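Local coordinates for At4g34840 (Arabidopsis thaliana, PDB 3BSF), which is a nucleosidase of the phosphorylase superfamily, an alpha/beta protein modelled as two chains with adenine bound, at residues Ile16-Ala21 and Leu59-Val64; Val36-Thr41 and Met51-Tyr56. All coordinates share one frame; numbering follows the deposited sequence.

Contact 1: residues Ile16-Ala21 and Leu59-Val64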
loop_
_atom_site.group_PDB
_atom_site.type_symbol
_atom_site.label_atom_id
_atom_site.label_comp_id
_atom_site.label_asym_id
_atom_site.label_seq_id
_atom_site.Cartn_x
_atom_site.Cartn_y
_atom_site.Cartn_z
ATOM N N ILE A 16 3.389 -22.427 -7.398
ATOM C CA ILE A 16 3.609 -21.087 -7.928
ATOM C C ILE A 16 2.378 -20.185 -7.816
ATOM O O ILE A 16 1.352 -20.446 -8.453
ATOM C CB ILE A 16 3.982 -21.127 -9.430
ATOM C CG1 ILE A 16 5.287 -21.893 -9.632
ATOM C CG2 ILE A 16 4.108 -19.711 -9.958
ATOM C CD1 ILE A 16 5.722 -22.006 -11.078
ATOM N N VAL A 17 2.485 -19.117 -7.029
ATOM C CA VAL A 17 1.378 -18.178 -6.901
ATOM C C VAL A 17 1.606 -16.955 -7.776
ATOM O O VAL A 17 2.612 -16.262 -7.640
ATOM C CB VAL A 17 1.191 -17.681 -5.461
ATOM C CG1 VAL A 17 0.123 -16.592 -5.423
ATOM C CG2 VAL A 17 0.804 -18.827 -4.570
ATOM N N PHE A 18 0.656 -16.703 -8.671
ATOM C CA PHE A 18 0.687 -15.551 -9.562
ATOM C C PHE A 18 -0.145 -14.426 -8.978
ATOM O O PHE A 18 -1.288 -14.644 -8.565
ATOM C CB PHE A 18 0.092 -15.909 -10.912
ATOM C CG PHE A 18 1.041 -16.593 -11.821
ATOM C CD1 PHE A 18 1.859 -15.854 -12.662
ATOM C CD2 PHE A 18 1.141 -17.980 -11.820
ATOM C CE1 PHE A 18 2.768 -16.483 -13.494
ATOM C CE2 PHE A 18 2.047 -18.627 -12.645
ATOM C CZ PHE A 18 2.866 -17.880 -13.487
ATOM N N ILE A 19 0.422 -13.228 -8.942
ATOM C CA ILE A 19 -0.303 -12.058 -8.446
ATOM C C ILE A 19 -0.607 -11.133 -9.648
ATOM O O ILE A 19 0.313 -10.621 -10.299
ATOM C CB ILE A 19 0.540 -11.285 -7.392
ATOM C CG1 ILE A 19 0.810 -12.179 -6.179
ATOM C CG2 ILE A 19 -0.174 -10.016 -6.964
ATOM C CD1 ILE A 19 -0.436 -12.543 -5.363
ATOM N N VAL A 20 -1.887 -10.943 -9.964
ATOM C CA VAL A 20 -2.245 -10.060 -11.073
ATOM C C VAL A 20 -3.235 -8.987 -10.599
ATOM O O VAL A 20 -4.190 -9.294 -9.885
ATOM C CB VAL A 20 -2.840 -10.859 -12.264
ATOM C CG1 VAL A 20 -1.970 -12.075 -12.540
ATOM C CG2 VAL A 20 -4.279 -11.263 -11.975
ATOM N N ALA A 21 -2.986 -7.734 -10.988
ATOM C CA ALA A 21 -3.827 -6.603 -10.591
ATOM C C ALA A 21 -5.199 -6.676 -11.219
ATOM O O ALA A 21 -6.210 -6.417 -10.561
ATOM C CB ALA A 21 -3.153 -5.281 -10.974
ATOM N N LEU A 59 3.208 -28.868 -11.214
ATOM C CA LEU A 59 3.137 -27.566 -10.567
ATOM C C LEU A 59 1.731 -27.150 -10.172
ATOM O O LEU A 59 0.807 -27.219 -10.972
ATOM C CB LEU A 59 3.699 -26.487 -11.496
ATOM C CG LEU A 59 5.062 -26.634 -12.177
ATOM C CD1 LEU A 59 5.248 -25.430 -13.086
ATOM C CD2 LEU A 59 6.198 -26.718 -11.160
ATOM N N ASN A 60 1.581 -26.702 -8.932
ATOM C CA ASN A 60 0.299 -26.222 -8.434
ATOM C C ASN A 60 0.286 -24.730 -8.708
ATOM O O ASN A 60 0.819 -23.940 -7.930
ATOM C CB ASN A 60 0.178 -26.444 -6.932
ATOM C CG ASN A 60 0.413 -27.869 -6.549
ATOM O OD1 ASN A 60 -0.318 -28.757 -6.968
ATOM N ND2 ASN A 60 1.442 -28.103 -5.753
ATOM N N ILE A 61 -0.316 -24.350 -9.822
ATOM C CA ILE A 61 -0.391 -22.947 -10.184
ATOM C C ILE A 61 -1.615 -22.277 -9.544
ATOM O O ILE A 61 -2.734 -22.791 -9.632
ATOM C CB ILE A 61 -0.473 -22.784 -11.720
ATOM C CG1 ILE A 61 0.411 -23.833 -12.412
ATOM C CG2 ILE A 61 -0.057 -21.365 -12.110
ATOM C CD1 ILE A 61 1.882 -23.762 -12.056
ATOM N N ASN A 62 -1.384 -21.143 -8.881
ATOM C CA ASN A 62 -2.453 -20.382 -8.242
ATOM C C ASN A 62 -2.361 -18.939 -8.684
ATOM O O ASN A 62 -1.333 -18.297 -8.497
ATOM C CB ASN A 62 -2.344 -20.428 -6.718
ATOM C CG ASN A 62 -2.682 -21.790 -6.151
ATOM O OD1 ASN A 62 -1.918 -22.747 -6.292
ATOM N ND2 ASN A 62 -3.836 -21.888 -5.506
ATOM N N ILE A 63 -3.425 -18.430 -9.290
ATOM C CA ILE A 63 -3.442 -17.037 -9.707
ATOM C C ILE A 63 -4.391 -16.296 -8.768
ATOM O O ILE A 63 -5.590 -16.576 -8.739
ATOM C CB ILE A 63 -3.946 -16.870 -11.157
ATOM C CG1 ILE A 63 -3.005 -17.578 -12.129
ATOM C CG2 ILE A 63 -4.029 -15.392 -11.502
ATOM C CD1 ILE A 63 -3.377 -17.379 -13.572
ATOM N N VAL A 64 -3.860 -15.364 -7.988
ATOM C CA VAL A 64 -4.695 -14.617 -7.065
ATOM C C VAL A 64 -4.831 -13.182 -7.533
ATOM O O VAL A 64 -3.845 -12.557 -7.892
ATOM C CB VAL A 64 -4.102 -14.651 -5.635
ATOM C CG1 VAL A 64 -5.003 -13.901 -4.679
ATOM C CG2 VAL A 64 -3.954 -16.094 -5.171
#
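Ile16-Ile19 and Leu59-Val64 run side by side as parallel strands, their axes 4.4 Å apart at the closest point and 20° from parallel. Ile16 pairs with Ile61, Val17 with Asn62, Phe18 with Ile63 and Ile19 with Val64. Five backbone hydrogen bonds form the ladder. Ile16 and Phe18 each donate through N-H and accept through the carbonyl. The ladder begins with Ile16 N to Asn60 O (3.0 Å) and ends with Val20 N to Val64 O (3.3 Å).

On one face the Phe18 ring lies beside Ile61. With CG anti to the carbonyl carbon (chi1 -82°), the ring points the same way as the Ile61 side chain, and Ile61 CG2 meets it at the edge, 3.5 Å from Phe18 CE2. Phe18 CB rests on Ile63 CG1 at 3.7 Å. At one end Ile16 CD1 meets Leu59 CD1, and at the other Val20 CG1 meets Ile63 CG2. On the reverse face Val17 CG1 touches Val64 CG2 at 4.1 Å.

The two faces pack on different helices. Phe18, Leu59 and Ile61 lie against Ile243 of helix 227-246, while Ile19 and Val64 lie against Val85 of helix 79-91. Strand 97-106 bonds to Val17 and Ile19, and strand 50-56 flanks Leu59-Val64, placing the pair inside the mixed sheet.

Contact 2: residues Val36-Thr41 and Met51-Tyr56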
loop_
_atom_site.group_PDB
_atom_site.type_symbol
_atom_site.label_atom_id
_atom_site.label_comp_id
_atom_site.label_asym_id
_atom_site.label_seq_id
_atom_site.Cartn_x
_atom_site.Cartn_y
_atom_site.Cartn_z
ATOM N N VAL A 36 -9.295 -23.583 -12.375
ATOM C CA VAL A 36 -10.631 -23.457 -11.818
ATOM C C VAL A 36 -10.642 -22.409 -10.722
ATOM O O VAL A 36 -9.723 -22.339 -9.909
ATOM C CB VAL A 36 -11.116 -24.793 -11.234
ATOM C CG1 VAL A 36 -10.201 -25.237 -10.084
ATOM C CG2 VAL A 36 -12.543 -24.652 -10.770
ATOM N N GLU A 37 -11.682 -21.588 -10.702
ATOM C CA GLU A 37 -11.784 -20.560 -9.688
ATOM C C GLU A 37 -12.205 -21.180 -8.364
ATOM O O GLU A 37 -13.273 -21.769 -8.257
ATOM C CB GLU A 37 -12.791 -19.500 -10.113
ATOM C CG GLU A 37 -12.946 -18.397 -9.096
ATOM C CD GLU A 37 -13.934 -17.343 -9.539
ATOM O OE1 GLU A 37 -15.064 -17.715 -9.934
ATOM O OE2 GLU A 37 -13.580 -16.144 -9.485
ATOM N N GLU A 38 -11.344 -21.058 -7.358
ATOM C CA GLU A 38 -11.628 -21.596 -6.032
ATOM C C GLU A 38 -12.830 -20.845 -5.469
ATOM O O GLU A 38 -12.875 -19.615 -5.507
ATOM C CB GLU A 38 -10.423 -21.389 -5.104
ATOM C CG GLU A 38 -10.517 -22.128 -3.768
ATOM C CD GLU A 38 -10.110 -23.593 -3.876
ATOM O OE1 GLU A 38 -8.903 -23.859 -4.079
ATOM O OE2 GLU A 38 -10.999 -24.475 -3.766
ATOM N N VAL A 39 -13.809 -21.584 -4.958
ATOM C CA VAL A 39 -14.999 -20.958 -4.385
ATOM C C VAL A 39 -14.652 -20.575 -2.960
ATOM O O VAL A 39 -14.669 -19.405 -2.606
ATOM C CB VAL A 39 -16.204 -21.927 -4.393
ATOM C CG1 VAL A 39 -17.435 -21.251 -3.808
ATOM C CG2 VAL A 39 -16.478 -22.383 -5.815
ATOM N N ASN A 40 -14.331 -21.569 -2.143
ATOM C CA ASN A 40 -13.941 -21.293 -0.772
ATOM C C ASN A 40 -12.488 -20.833 -0.795
ATOM O O ASN A 40 -11.563 -21.649 -0.782
ATOM C CB ASN A 40 -14.061 -22.542 0.100
ATOM C CG ASN A 40 -15.479 -22.813 0.527
ATOM O OD1 ASN A 40 -16.350 -23.017 -0.303
ATOM N ND2 ASN A 40 -15.720 -22.812 1.830
ATOM N N THR A 41 -12.279 -19.527 -0.868
ATOM C CA THR A 41 -10.922 -19.029 -0.872
ATOM C C THR A 41 -10.459 -19.065 0.589
ATOM O O THR A 41 -11.275 -19.077 1.522
ATOM C CB THR A 41 -10.828 -17.576 -1.465
ATOM O OG1 THR A 41 -11.594 -16.665 -0.664
ATOM C CG2 THR A 41 -11.345 -17.547 -2.902
ATOM N N MET A 51 -9.440 -16.354 -6.545
ATOM C CA MET A 51 -8.303 -17.241 -6.752
ATOM C C MET A 51 -8.599 -18.344 -7.756
ATOM O O MET A 51 -9.690 -18.894 -7.774
ATOM C CB MET A 51 -7.872 -17.856 -5.410
ATOM C CG MET A 51 -6.875 -19.012 -5.501
ATOM S SD MET A 51 -6.263 -19.568 -3.873
ATOM C CE MET A 51 -7.722 -20.278 -3.141
ATOM N N PHE A 52 -7.623 -18.643 -8.607
ATOM C CA PHE A 52 -7.749 -19.713 -9.593
ATOM C C PHE A 52 -6.624 -20.724 -9.360
ATOM O O PHE A 52 -5.442 -20.386 -9.433
ATOM C CB PHE A 52 -7.669 -19.171 -11.017
ATOM C CG PHE A 52 -8.748 -18.181 -11.347
ATOM C CD1 PHE A 52 -8.640 -16.850 -10.953
ATOM C CD2 PHE A 52 -9.869 -18.576 -12.064
ATOM C CE1 PHE A 52 -9.630 -15.928 -11.271
ATOM C CE2 PHE A 52 -10.862 -17.669 -12.388
ATOM C CZ PHE A 52 -10.745 -16.343 -11.992
ATOM N N LYS A 53 -7.006 -21.962 -9.062
ATOM C CA LYS A 53 -6.046 -23.023 -8.794
ATOM C C LYS A 53 -6.021 -24.011 -9.943
ATOM O O LYS A 53 -6.993 -24.150 -10.673
ATOM C CB LYS A 53 -6.399 -23.747 -7.481
ATOM C CG LYS A 53 -5.324 -24.732 -7.001
ATOM C CD LYS A 53 -5.527 -25.173 -5.534
ATOM C CE LYS A 53 -4.522 -26.276 -5.096
ATOM N NZ LYS A 53 -3.078 -25.885 -5.201
ATOM N N GLY A 54 -4.892 -24.686 -10.098
ATOM C CA GLY A 54 -4.752 -25.652 -11.162
ATOM C C GLY A 54 -3.436 -26.391 -11.067
ATOM O O GLY A 54 -2.492 -25.906 -10.441
ATOM N N MET A 55 -3.375 -27.570 -11.680
ATOM C CA MET A 55 -2.165 -28.377 -11.663
ATOM C C MET A 55 -1.608 -28.585 -13.072
ATOM O O MET A 55 -2.074 -29.450 -13.809
ATOM C CB MET A 55 -2.433 -29.739 -10.992
ATOM C CG MET A 55 -1.923 -29.858 -9.541
ATOM S SD MET A 55 -2.788 -28.813 -8.298
ATOM C CE MET A 55 -3.025 -29.984 -6.995
ATOM N N TYR A 56 -0.616 -27.779 -13.441
ATOM C CA TYR A 56 0.024 -27.889 -14.745
ATOM C C TYR A 56 1.255 -28.751 -14.528
ATOM O O TYR A 56 2.166 -28.368 -13.797
ATOM C CB TYR A 56 0.430 -26.510 -15.266
ATOM C CG TYR A 56 1.139 -26.530 -16.606
ATOM C CD1 TYR A 56 0.427 -26.671 -17.798
ATOM C CD2 TYR A 56 2.527 -26.413 -16.680
ATOM C CE1 TYR A 56 1.087 -26.694 -19.041
ATOM C CE2 TYR A 56 3.198 -26.435 -17.908
ATOM C CZ TYR A 56 2.477 -26.577 -19.086
ATOM O OH TYR A 56 3.155 -26.611 -20.294
#
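A beta hairpin joins Val36-Glu38 to Met51-Tyr56 at the border of the mixed sheet. The short strand meets its partner at a wide angle, 127° between their directions. Val36 and Lys53 form a hydrogen-bonded antiparallel pair. Val36 N gives to Lys53 O, and Lys53 N returns a bond to Val36 O, both at 2.9 Å. Glu37 and Phe52 follow as a non-hydrogen-bonded pair, with their CA atoms 4.1 Å apart.

Glu37 spreads over the Phe52 ring. Its CG stands anti to the backbone N (chi1 180°) and the chain stays extended. This lays CG over one ring face, offset toward the rim, in a CH-pi contact 4.3 Å from the centroid. The carboxylate plane lies only 18° from the ring plane, with Glu37 OE2 3.8 Å from Phe52 CZ. On the other face of the hairpin, Met51 bends at its last torsion and brings its CE methyl to Glu38 CB and CG. Lys53 runs alongside Glu38, its CD 3.9 Å from Glu38 OE1.

Both glutamates therefore contribute their methylene groups to the packing. Glu38 OE1 and Lys53 NZ remain 6.3 Å apart, too far for a salt bridge, and any attraction between these charges is probably weak and long-range. Across these segments the contact rests on backbone hydrogen bonds, methylene and methyl packing and one CH-pi contact.

How the contacts relate
The contacts are neighbouring strand pairings in one mixed sheet, with their centres about 9 Å apart. Strand 50-56 of contact 2 and strand 59-65 of contact 1 follow each other in the chain and pair antiparallel. Probable hydrogen bonds join them: Ile61 N to Gly54 O at 2.7 Å and Ile63 N to Phe52 O at 2.8 Å. Strand 59-65 thus has 15-19 on one side and 50-56 on the other. Contact 1 is buried, its centre about 11 Å from the chain centre, whereas contact 2 is partly buried, its centre about 19 Å from the chain centre. The side chain of Val20 in contact 1 is about 12 Å from the bound adenine.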